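Local coordinates for protein Abbfa_003403 (Acinetobacter baumannii, PDB 4ZXH) that probably builds a peptide product as a four-domain nonribosomal peptide synthetase, carrying intermediates on a phosphopantetheine arm between its condensation, adenylation and thioesterase domains, at residues Tyr1239-Thr1242 against Tyr1243-Asn1246; Leu678-Pro681 against Leu682-Gly685; Ser261-Tyr264 against Val265-Lys269. All coordinates share one frame; numbering follows the deposited sequence.

Contact 1: residues Tyr1239-Thr1242 against Tyr1243-Asn1246; sequences YFDT and YLAN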
ATOM      1  N   TYR A1239     -17.923  -7.314  33.856  1.00 21.20           N
ATOM      2  CA  TYR A1239     -18.647  -8.497  33.409  1.00 25.40           C
ATOM      3  C   TYR A1239     -18.881  -9.451  34.559  1.00 23.95           C
ATOM      4  O   TYR A1239     -19.926 -10.089  34.647  1.00 36.36           O
ATOM      5  CB  TYR A1239     -17.900  -9.216  32.276  1.00 19.56           C
ATOM      6  CG  TYR A1239     -17.615  -8.327  31.082  1.00 30.31           C
ATOM      7  CD1 TYR A1239     -18.409  -7.209  30.812  1.00 24.12           C
ATOM      8  CD2 TYR A1239     -16.546  -8.598  30.223  1.00 34.76           C
ATOM      9  CE1 TYR A1239     -18.145  -6.386  29.721  1.00 31.85           C
ATOM     10  CE2 TYR A1239     -16.274  -7.783  29.134  1.00 38.89           C
ATOM     11  CZ  TYR A1239     -17.080  -6.676  28.886  1.00 37.82           C
ATOM     12  OH  TYR A1239     -16.814  -5.859  27.810  1.00 33.42           O
ATOM     13  N   PHE A1240     -17.901  -9.562  35.439  1.00 29.97           N
ATOM     14  CA  PHE A1240     -18.045 -10.437  36.588  1.00 31.08           C
ATOM     15  C   PHE A1240     -19.062  -9.830  37.552  1.00 32.54           C
ATOM     16  O   PHE A1240     -19.965 -10.524  38.007  1.00 35.48           O
ATOM     17  CB  PHE A1240     -16.694 -10.668  37.278  1.00 26.87           C
ATOM     18  CG  PHE A1240     -16.734 -11.734  38.332  1.00 28.93           C
ATOM     19  CD1 PHE A1240     -17.445 -12.902  38.118  1.00 27.91           C
ATOM     20  CD2 PHE A1240     -16.056 -11.577  39.529  1.00 24.30           C
ATOM     21  CE1 PHE A1240     -17.494 -13.889  39.084  1.00 26.76           C
ATOM     22  CE2 PHE A1240     -16.092 -12.552  40.493  1.00 24.82           C
ATOM     23  CZ  PHE A1240     -16.815 -13.719  40.271  1.00 31.56           C
ATOM     24  N   ASP A1241     -18.940  -8.530  37.830  1.00 29.53           N
ATOM     25  CA  ASP A1241     -19.876  -7.836  38.728  1.00 23.89           C
ATOM     26  C   ASP A1241     -21.324  -7.913  38.242  1.00 27.68           C
ATOM     27  O   ASP A1241     -22.243  -8.144  39.037  1.00 25.78           O
ATOM     28  CB  ASP A1241     -19.477  -6.374  38.904  1.00 25.40           C
ATOM     29  CG  ASP A1241     -18.304  -6.189  39.859  1.00 43.24           C
ATOM     30  OD1 ASP A1241     -17.878  -7.170  40.542  1.00 37.87           O
ATOM     31  OD2 ASP A1241     -17.812  -5.038  39.923  1.00 45.99           O
ATOM     32  N   THR A1242     -21.530  -7.724  36.940  1.00 24.74           N
ATOM     33  CA  THR A1242     -22.854  -7.929  36.345  1.00 28.09           C
ATOM     34  C   THR A1242     -23.376  -9.344  36.608  1.00 22.26           C
ATOM     35  O   THR A1242     -24.513  -9.529  37.065  1.00 20.42           O
ATOM     36  CB  THR A1242     -22.829  -7.657  34.833  1.00 27.24           C
ATOM     37  OG1 THR A1242     -22.627  -6.257  34.631  1.00 26.46           O
ATOM     38  CG2 THR A1242     -24.137  -8.056  34.183  1.00 19.31           C
ATOM     39  N   TYR A1243     -22.525 -10.326  36.337  1.00 19.52           N
ATOM     40  CA  TYR A1243     -22.812 -11.725  36.619  1.00 18.97           C
ATOM     41  C   TYR A1243     -23.221 -11.921  38.091  1.00 26.69           C
ATOM     42  O   TYR A1243     -24.254 -12.551  38.381  1.00 22.56           O
ATOM     43  CB  TYR A1243     -21.589 -12.583  36.255  1.00 22.55           C
ATOM     44  CG  TYR A1243     -21.730 -14.073  36.522  1.00 27.33           C
ATOM     45  CD1 TYR A1243     -22.417 -14.891  35.631  1.00 17.40           C
ATOM     46  CD2 TYR A1243     -21.147 -14.666  37.659  1.00 26.83           C
ATOM     47  CE1 TYR A1243     -22.554 -16.244  35.868  1.00 18.50           C
ATOM     48  CE2 TYR A1243     -21.262 -16.020  37.905  1.00 24.50           C
ATOM     49  CZ  TYR A1243     -21.969 -16.805  36.995  1.00 31.96           C
ATOM     50  OH  TYR A1243     -22.110 -18.153  37.197  1.00 34.07           O
ATOM     51  N   LEU A1244     -22.441 -11.358  39.018  1.00 27.90           N
ATOM     52  CA  LEU A1244     -22.735 -11.506  40.448  1.00 22.51           C
ATOM     53  C   LEU A1244     -24.063 -10.843  40.793  1.00 29.16           C
ATOM     54  O   LEU A1244     -24.817 -11.361  41.606  1.00 35.00           O
ATOM     55  CB  LEU A1244     -21.611 -10.921  41.321  1.00 23.96           C
ATOM     56  CG  LEU A1244     -20.277 -11.676  41.283  1.00 34.32           C
ATOM     57  CD1 LEU A1244     -19.215 -10.926  42.022  1.00 25.53           C
ATOM     58  CD2 LEU A1244     -20.404 -13.082  41.830  1.00 23.85           C
ATOM     59  N   ALA A1245     -24.340  -9.703  40.160  1.00 32.16           N
ATOM     60  CA  ALA A1245     -25.524  -8.903  40.465  1.00 26.80           C
ATOM     61  C   ALA A1245     -26.786  -9.648  40.081  1.00 28.30           C
ATOM     62  O   ALA A1245     -27.770  -9.686  40.831  1.00 25.64           O
ATOM     63  CB  ALA A1245     -25.462  -7.582  39.751  1.00 24.30           C
ATOM     64  N   ASN A1246     -26.751 -10.258  38.902  1.00 25.35           N
ATOM     65  CA  ASN A1246     -27.883 -11.050  38.455  1.00 21.06           C
ATOM     66  C   ASN A1246     -28.053 -12.275  39.340  1.00 27.83           C
ATOM     67  O   ASN A1246     -29.179 -12.710  39.589  1.00 28.41           O
ATOM     68  CB  ASN A1246     -27.715 -11.439  36.994  1.00 24.73           C
ATOM     69  CG  ASN A1246     -27.997 -10.277  36.049  1.00 28.74           C
ATOM     70  OD1 ASN A1246     -28.736  -9.341  36.390  1.00 25.51           O
ATOM     71  ND2 ASN A1246     -27.423 -10.338  34.847  1.00 31.32           N
TER

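Contact 2: residues Leu678-Pro681 against Leu682-Gly685; sequences LLIP and LMYG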
ATOM      1  N   LEU A 678      42.436  -7.641  -0.671  1.00 40.48           N
ATOM      2  CA  LEU A 678      43.727  -8.286  -0.481  1.00 39.63           C
ATOM      3  C   LEU A 678      44.883  -7.590  -1.224  1.00 41.56           C
ATOM      4  O   LEU A 678      46.042  -7.833  -0.923  1.00 52.52           O
ATOM      5  CB  LEU A 678      43.630  -9.754  -0.914  1.00 30.76           C
ATOM      6  CG  LEU A 678      42.605 -10.597  -0.135  1.00 34.10           C
ATOM      7  CD1 LEU A 678      42.402 -11.981  -0.782  1.00 23.63           C
ATOM      8  CD2 LEU A 678      42.971 -10.738   1.360  1.00 28.03           C
ATOM      9  N   LEU A 679      44.578  -6.714  -2.175  1.00 34.79           N
ATOM     10  CA  LEU A 679      45.629  -6.158  -3.019  1.00 38.56           C
ATOM     11  C   LEU A 679      45.825  -4.660  -2.899  1.00 42.93           C
ATOM     12  O   LEU A 679      46.951  -4.187  -2.775  1.00 53.59           O
ATOM     13  CB  LEU A 679      45.360  -6.486  -4.485  1.00 40.85           C
ATOM     14  CG  LEU A 679      45.442  -7.959  -4.872  1.00 39.84           C
ATOM     15  CD1 LEU A 679      45.264  -8.105  -6.378  1.00 36.91           C
ATOM     16  CD2 LEU A 679      46.757  -8.559  -4.398  1.00 37.15           C
ATOM     17  N   ILE A 680      44.742  -3.897  -2.946  1.00 42.36           N
ATOM     18  CA  ILE A 680      44.907  -2.470  -3.189  1.00 46.97           C
ATOM     19  C   ILE A 680      45.737  -1.703  -2.140  1.00 48.23           C
ATOM     20  O   ILE A 680      46.332  -0.685  -2.492  1.00 53.23           O
ATOM     21  CB  ILE A 680      43.538  -1.755  -3.376  1.00 38.52           C
ATOM     22  CG1 ILE A 680      43.737  -0.485  -4.216  1.00 41.00           C
ATOM     23  CG2 ILE A 680      42.866  -1.454  -2.043  1.00 36.44           C
ATOM     24  CD1 ILE A 680      42.464   0.268  -4.538  1.00 42.73           C
ATOM     25  N   PRO A 681      45.820  -2.176  -0.872  1.00 46.63           N
ATOM     26  CA  PRO A 681      46.751  -1.367  -0.078  1.00 42.61           C
ATOM     27  C   PRO A 681      48.190  -1.710  -0.428  1.00 46.69           C
ATOM     28  O   PRO A 681      49.067  -0.857  -0.289  1.00 49.37           O
ATOM     29  CB  PRO A 681      46.430  -1.753   1.377  1.00 40.56           C
ATOM     30  CG  PRO A 681      45.124  -2.485   1.317  1.00 43.61           C
ATOM     31  CD  PRO A 681      45.104  -3.149  -0.026  1.00 42.64           C
ATOM     32  N   LEU A 682      48.428  -2.941  -0.882  1.00 46.53           N
ATOM     33  CA  LEU A 682      49.782  -3.351  -1.245  1.00 46.78           C
ATOM     34  C   LEU A 682      50.308  -2.551  -2.440  1.00 48.59           C
ATOM     35  O   LEU A 682      51.501  -2.306  -2.546  1.00 49.49           O
ATOM     36  CB  LEU A 682      49.827  -4.832  -1.560  1.00 32.89           C
ATOM     37  CG  LEU A 682      49.459  -5.775  -0.430  1.00 32.31           C
ATOM     38  CD1 LEU A 682      49.504  -7.199  -0.954  1.00 33.30           C
ATOM     39  CD2 LEU A 682      50.402  -5.601   0.745  1.00 42.05           C
ATOM     40  N   MET A 683      49.415  -2.139  -3.335  1.00 49.99           N
ATOM     41  CA  MET A 683      49.798  -1.255  -4.434  1.00 49.40           C
ATOM     42  C   MET A 683      50.313   0.118  -3.957  1.00 50.49           C
ATOM     43  O   MET A 683      50.984   0.836  -4.715  1.00 54.42           O
ATOM     44  CB  MET A 683      48.616  -1.051  -5.394  1.00 47.55           C
ATOM     45  CG  MET A 683      48.232  -2.263  -6.240  1.00 45.14           C
ATOM     46  SD  MET A 683      46.554  -2.158  -6.941  1.00 38.52           S
ATOM     47  CE  MET A 683      46.555  -0.538  -7.698  1.00 33.88           C
ATOM     48  N   TYR A 684      50.016   0.497  -2.716  1.00 46.22           N
ATOM     49  CA  TYR A 684      50.342   1.860  -2.298  1.00 52.55           C
ATOM     50  C   TYR A 684      51.148   1.977  -0.998  1.00 57.64           C
ATOM     51  O   TYR A 684      51.505   3.089  -0.587  1.00 62.81           O
ATOM     52  CB  TYR A 684      49.044   2.678  -2.208  1.00 52.98           C
ATOM     53  CG  TYR A 684      48.402   2.832  -3.567  1.00 47.99           C
ATOM     54  CD1 TYR A 684      48.921   3.730  -4.498  1.00 46.07           C
ATOM     55  CD2 TYR A 684      47.314   2.046  -3.948  1.00 46.71           C
ATOM     56  CE1 TYR A 684      48.374   3.871  -5.758  1.00 42.54           C
ATOM     57  CE2 TYR A 684      46.748   2.183  -5.221  1.00 48.42           C
ATOM     58  CZ  TYR A 684      47.295   3.103  -6.115  1.00 51.15           C
ATOM     59  OH  TYR A 684      46.773   3.261  -7.373  1.00 55.40           O
ATOM     60  N   GLY A 685      51.456   0.842  -0.370  1.00 47.55           N
ATOM     61  CA  GLY A 685      52.346   0.830   0.779  1.00 44.64           C
ATOM     62  C   GLY A 685      51.654   0.682   2.123  1.00 49.93           C
ATOM     63  O   GLY A 685      52.302   0.701   3.181  1.00 54.13           O
TER

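Contact 3: residues Ser261-Tyr264 against Val265-Lys269; sequences SGFY and VLLHK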
ATOM      1  N   SER A 261      -5.779   7.105 -28.240  1.00 40.99           N
ATOM      2  CA  SER A 261      -4.921   6.040 -28.765  1.00 42.68           C
ATOM      3  C   SER A 261      -3.450   6.306 -28.471  1.00 47.09           C
ATOM      4  O   SER A 261      -2.730   5.421 -27.997  1.00 54.51           O
ATOM      5  CB  SER A 261      -5.119   5.879 -30.266  1.00 51.26           C
ATOM      6  OG  SER A 261      -6.406   5.361 -30.531  1.00 65.43           O
ATOM      7  N   GLY A 262      -3.010   7.529 -28.754  1.00 44.91           N
ATOM      8  CA  GLY A 262      -1.669   7.958 -28.412  1.00 43.11           C
ATOM      9  C   GLY A 262      -1.357   7.764 -26.936  1.00 43.87           C
ATOM     10  O   GLY A 262      -0.255   7.349 -26.589  1.00 44.46           O
ATOM     11  N   PHE A 263      -2.331   8.036 -26.069  1.00 42.27           N
ATOM     12  CA  PHE A 263      -2.107   7.950 -24.630  1.00 39.14           C
ATOM     13  C   PHE A 263      -1.886   6.508 -24.169  1.00 44.03           C
ATOM     14  O   PHE A 263      -0.948   6.242 -23.420  1.00 46.56           O
ATOM     15  CB  PHE A 263      -3.274   8.578 -23.867  1.00 35.55           C
ATOM     16  CG  PHE A 263      -2.917   9.031 -22.482  1.00 33.78           C
ATOM     17  CD1 PHE A 263      -1.596   9.300 -22.149  1.00 34.73           C
ATOM     18  CD2 PHE A 263      -3.898   9.223 -21.523  1.00 30.98           C
ATOM     19  CE1 PHE A 263      -1.255   9.721 -20.888  1.00 30.18           C
ATOM     20  CE2 PHE A 263      -3.559   9.659 -20.249  1.00 32.70           C
ATOM     21  CZ  PHE A 263      -2.234   9.900 -19.931  1.00 30.79           C
ATOM     22  N   TYR A 264      -2.739   5.583 -24.611  1.00 45.94           N
ATOM     23  CA  TYR A 264      -2.524   4.156 -24.349  1.00 35.28           C
ATOM     24  C   TYR A 264      -1.138   3.700 -24.822  1.00 38.43           C
ATOM     25  O   TYR A 264      -0.397   3.058 -24.079  1.00 43.63           O
ATOM     26  CB  TYR A 264      -3.580   3.301 -25.049  1.00 36.07           C
ATOM     27  CG  TYR A 264      -4.940   3.259 -24.403  1.00 40.20           C
ATOM     28  CD1 TYR A 264      -5.142   2.612 -23.198  1.00 33.57           C
ATOM     29  CD2 TYR A 264      -6.035   3.826 -25.031  1.00 44.87           C
ATOM     30  CE1 TYR A 264      -6.383   2.555 -22.626  1.00 32.61           C
ATOM     31  CE2 TYR A 264      -7.282   3.782 -24.462  1.00 41.35           C
ATOM     32  CZ  TYR A 264      -7.452   3.151 -23.262  1.00 46.07           C
ATOM     33  OH  TYR A 264      -8.706   3.106 -22.702  1.00 46.95           O
ATOM     34  N   VAL A 265      -0.798   4.026 -26.066  1.00 40.10           N
ATOM     35  CA  VAL A 265       0.503   3.651 -26.610  1.00 45.91           C
ATOM     36  C   VAL A 265       1.605   4.142 -25.682  1.00 47.21           C
ATOM     37  O   VAL A 265       2.508   3.390 -25.345  1.00 49.15           O
ATOM     38  CB  VAL A 265       0.716   4.207 -28.036  1.00 44.52           C
ATOM     39  CG1 VAL A 265       2.183   4.152 -28.419  1.00 43.54           C
ATOM     40  CG2 VAL A 265      -0.110   3.418 -29.026  1.00 43.24           C
ATOM     41  N   LEU A 266       1.499   5.391 -25.239  1.00 42.98           N
ATOM     42  CA  LEU A 266       2.429   5.932 -24.255  1.00 39.79           C
ATOM     43  C   LEU A 266       2.526   5.091 -22.972  1.00 45.29           C
ATOM     44  O   LEU A 266       3.624   4.733 -22.559  1.00 52.41           O
ATOM     45  CB  LEU A 266       2.048   7.364 -23.881  1.00 36.23           C
ATOM     46  CG  LEU A 266       3.017   7.883 -22.817  1.00 35.54           C
ATOM     47  CD1 LEU A 266       4.420   7.883 -23.374  1.00 37.33           C
ATOM     48  CD2 LEU A 266       2.641   9.258 -22.301  1.00 34.30           C
ATOM     49  N   LEU A 267       1.395   4.792 -22.332  1.00 34.84           N
ATOM     50  CA  LEU A 267       1.424   4.057 -21.060  1.00 37.64           C
ATOM     51  C   LEU A 267       1.900   2.613 -21.253  1.00 43.43           C
ATOM     52  O   LEU A 267       2.475   2.012 -20.349  1.00 36.19           O
ATOM     53  CB  LEU A 267       0.047   4.072 -20.403  1.00 37.61           C
ATOM     54  CG  LEU A 267      -0.567   5.476 -20.279  1.00 45.32           C
ATOM     55  CD1 LEU A 267      -2.053   5.404 -19.947  1.00 46.79           C
ATOM     56  CD2 LEU A 267       0.172   6.338 -19.251  1.00 39.33           C
ATOM     57  N   HIS A 268       1.649   2.069 -22.443  1.00 47.93           N
ATOM     58  CA  HIS A 268       2.162   0.761 -22.842  1.00 40.70           C
ATOM     59  C   HIS A 268       3.681   0.735 -22.857  1.00 43.45           C
ATOM     60  O   HIS A 268       4.299  -0.198 -22.340  1.00 46.98           O
ATOM     61  CB  HIS A 268       1.636   0.383 -24.221  1.00 39.85           C
ATOM     62  CG  HIS A 268       2.200  -0.892 -24.757  1.00 43.72           C
ATOM     63  ND1 HIS A 268       1.941  -2.118 -24.185  1.00 50.68           N
ATOM     64  CD2 HIS A 268       3.011  -1.134 -25.815  1.00 55.10           C
ATOM     65  CE1 HIS A 268       2.566  -3.063 -24.869  1.00 49.70           C
ATOM     66  NE2 HIS A 268       3.222  -2.492 -25.862  1.00 53.95           N
ATOM     67  N   LYS A 269       4.277   1.762 -23.454  1.00 39.54           N
ATOM     68  CA  LYS A 269       5.727   1.886 -23.530  1.00 41.54           C
ATOM     69  C   LYS A 269       6.354   2.145 -22.163  1.00 45.00           C
ATOM     70  O   LYS A 269       7.420   1.611 -21.871  1.00 61.16           O
ATOM     71  CB  LYS A 269       6.130   2.999 -24.507  1.00 44.58           C
ATOM     72  CG  LYS A 269       5.880   2.676 -25.984  1.00 45.81           C
ATOM     73  CD  LYS A 269       6.356   1.271 -26.308  1.00 52.45           C
ATOM     74  CE  LYS A 269       6.081   0.882 -27.750  1.00 67.04           C
ATOM     75  NZ  LYS A 269       6.644  -0.469 -28.047  1.00 76.42           N
TER

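Contact 1: residues Tyr1239-Thr1242 against Tyr1243-Asn1246
Leu-1244 lies across the ring of Phe-1240, one turn earlier on the alpha helix 1233-1251 of the thioesterase domain. This is an alpha/beta-hydrolase fold, and the helix belongs to the chain inserted between the parallel strands 1157-1163 and 1262-1267, where related thioesterases carry their lid. From its base outward, Leu-1244 first meets backbone: CB sits 3.7 Å from Phe-1240 O and about as far from Asp-1241 O, so the side chain starts out against the carbonyls of the previous turn. CG stays close to Phe-1240 O, at 3.5 Å. With CG anti to its carbonyl carbon (chi1 -68°), the side chain is carried back toward residue 1240 and the fork opens over the phenyl ring. Leu-1244 CD1 comes over one face in a CH-pi contact, 4.1 Å from the centroid of the Phe-1240 ring and shifted toward the CE2 side of the rim. Leu-1244 CD2 drops nearer the far end of the ring, 4.0 Å from Phe-1240 CZ.

Phe-1240 also meets Tyr-1243: Tyr-1243 CD2 lies 4.0 Å from Phe-1240 CE1, the two side chains crossing at a slant. Both rings then reach Phe-1186 of helix 1179-1191, and Leu-1182 of that helix lies against Leu-1244, so the aromatic pair joins two helices of the insertion. The phenol oxygen of Tyr-1243 is held by Asp-1189 on the same neighbouring helix.

Four i to i+4 bonds run through the turn, from Tyr-1243 N to Tyr-1239 O through Asn-1246 N to Thr-1242 O. Thr-1242 OG1 bonds back to Leu-1238 O, while Thr-1242 CG2 points the same way as the amide of Asn-1246 and ends 4.1 Å from Asn-1246 ND2, which itself bonds Ile-1073 O.

Contact 2: residues Leu678-Pro681 against Leu682-Gly685
Leu-679 O takes two backbone N-H groups of the residues that follow: Met-683 N at 3.3 Å, in i to i+4 spacing, and Leu-682 N, a weak bond bent to 123°. Two residues on, Pro-681 O does the same for Tyr-684 N, at 2.9 Å, and for Gly-685 N, again weakly. The stronger of these last two spans only three residues and closes a turn over Leu-682 and Met-683; its donor stands well above the plane of the proline carbonyl. The chain turns through these bonds as far as Gly-685, which has a positive phi of 103°, a conformation that glycine adopts readily.

This bend is the exit of a beta-alpha-beta crossover in the adenylation domain: strand 662-665 is followed, after a loop, by helix 674-679, and past Gly-685 the chain enters strand 687-690, the parallel neighbour of 662-665 in the same mixed sheet. Pro-681 lies on Leu-663 of that earlier strand.

Among the side chains, Ile-680 is met from two directions. Its CG1, set anti to its own backbone N (chi1 -155°), reaches CE2 of Tyr-684 at 4.1 Å, the two groups slanting past each other, and lies 4.3 Å from Met-683 SD. Ile-680 O comes to the tyrosine ring at its edge, near the ring plane, with CD2 the closest ring carbon. Leu-682 leans back over the chain: CB is by Leu-679 O and Leu-682 CD1 is 3.5 Å from Leu-678 O, while its apolar surface meets Tyr-509 and Leu-512 of helix 509-525. Met-683, bent at its thioether end, packs instead on Leu-648 and Leu-649 of helix 641-655.

Contact 3: residues Ser261-Tyr264 against Val265-Lys269
Ser-261 O accepts the N-H of Val-265 at 3.1 Å and a nearly straight 173°, the first of four such i to i+4 bonds between 261-264 and 265-269. Gly-262 O takes Leu-266 N and Phe-263 O takes Leu-267 N, each at 3.0 Å. Tyr-264 O receives His-268 N at 2.8 Å, and Lys-269 N continues the series to Val-265 O.

The polar side-chain tips are answered elsewhere. Ser-261 OG turns back to Gly-257 O, Tyr-264 OH reaches Ile-303 O, His-268 ND1 is bonded to Glu-273 O and Lys-269 NZ to Ile-453 O. All of this sits on helix 255-271 of the condensation domain, a chloramphenicol-acetyltransferase-like fold; the helix's side chains pack on strand 275-279 and on helices 313-329 and 428-447.

Between the two segments, the apolar packing centres on Phe-263. Leu-267 lays CD1 squarely over the ring centre, 4.3 Å from the Phe-263 centroid and 1° off the normal, a CH-pi contact, and Leu-267 CD2 touches Phe-263 CE1 at 4.0 Å. Leu-266 comes from another direction, Leu-266 CD2 lying at the ring edge, 4.2 Å from Phe-263 CE1. Phe-263 and Leu-267 both rest on Ile-278 of the strand, and the side chain of Phe-263 lies about 10 Å from the bound 4'-phosphopantetheine.

In the fold
The three contacts fall in three different catalytic domains and share no helix or strand. Their centres are 54 to 81 Å apart, and contacts 1 and 3 lie on opposite sides of the chain's centre. All are largely buried: every residue that touches in contact 3 is buried, while contact 1 keeps some partly exposed and contact 2 only Tyr-684. Contacts 1 and 3 use the same device, a leucine methyl over the phenylalanine four residues earlier in an unbroken helix, though it is centred in contact 3 and shifted to the rim in contact 1. In contact 2 the aromatic is the later residue and crosses an isoleucine; carbonyls each shared by two N-H groups and a glycine of positive phi lie on the way from helix to strand.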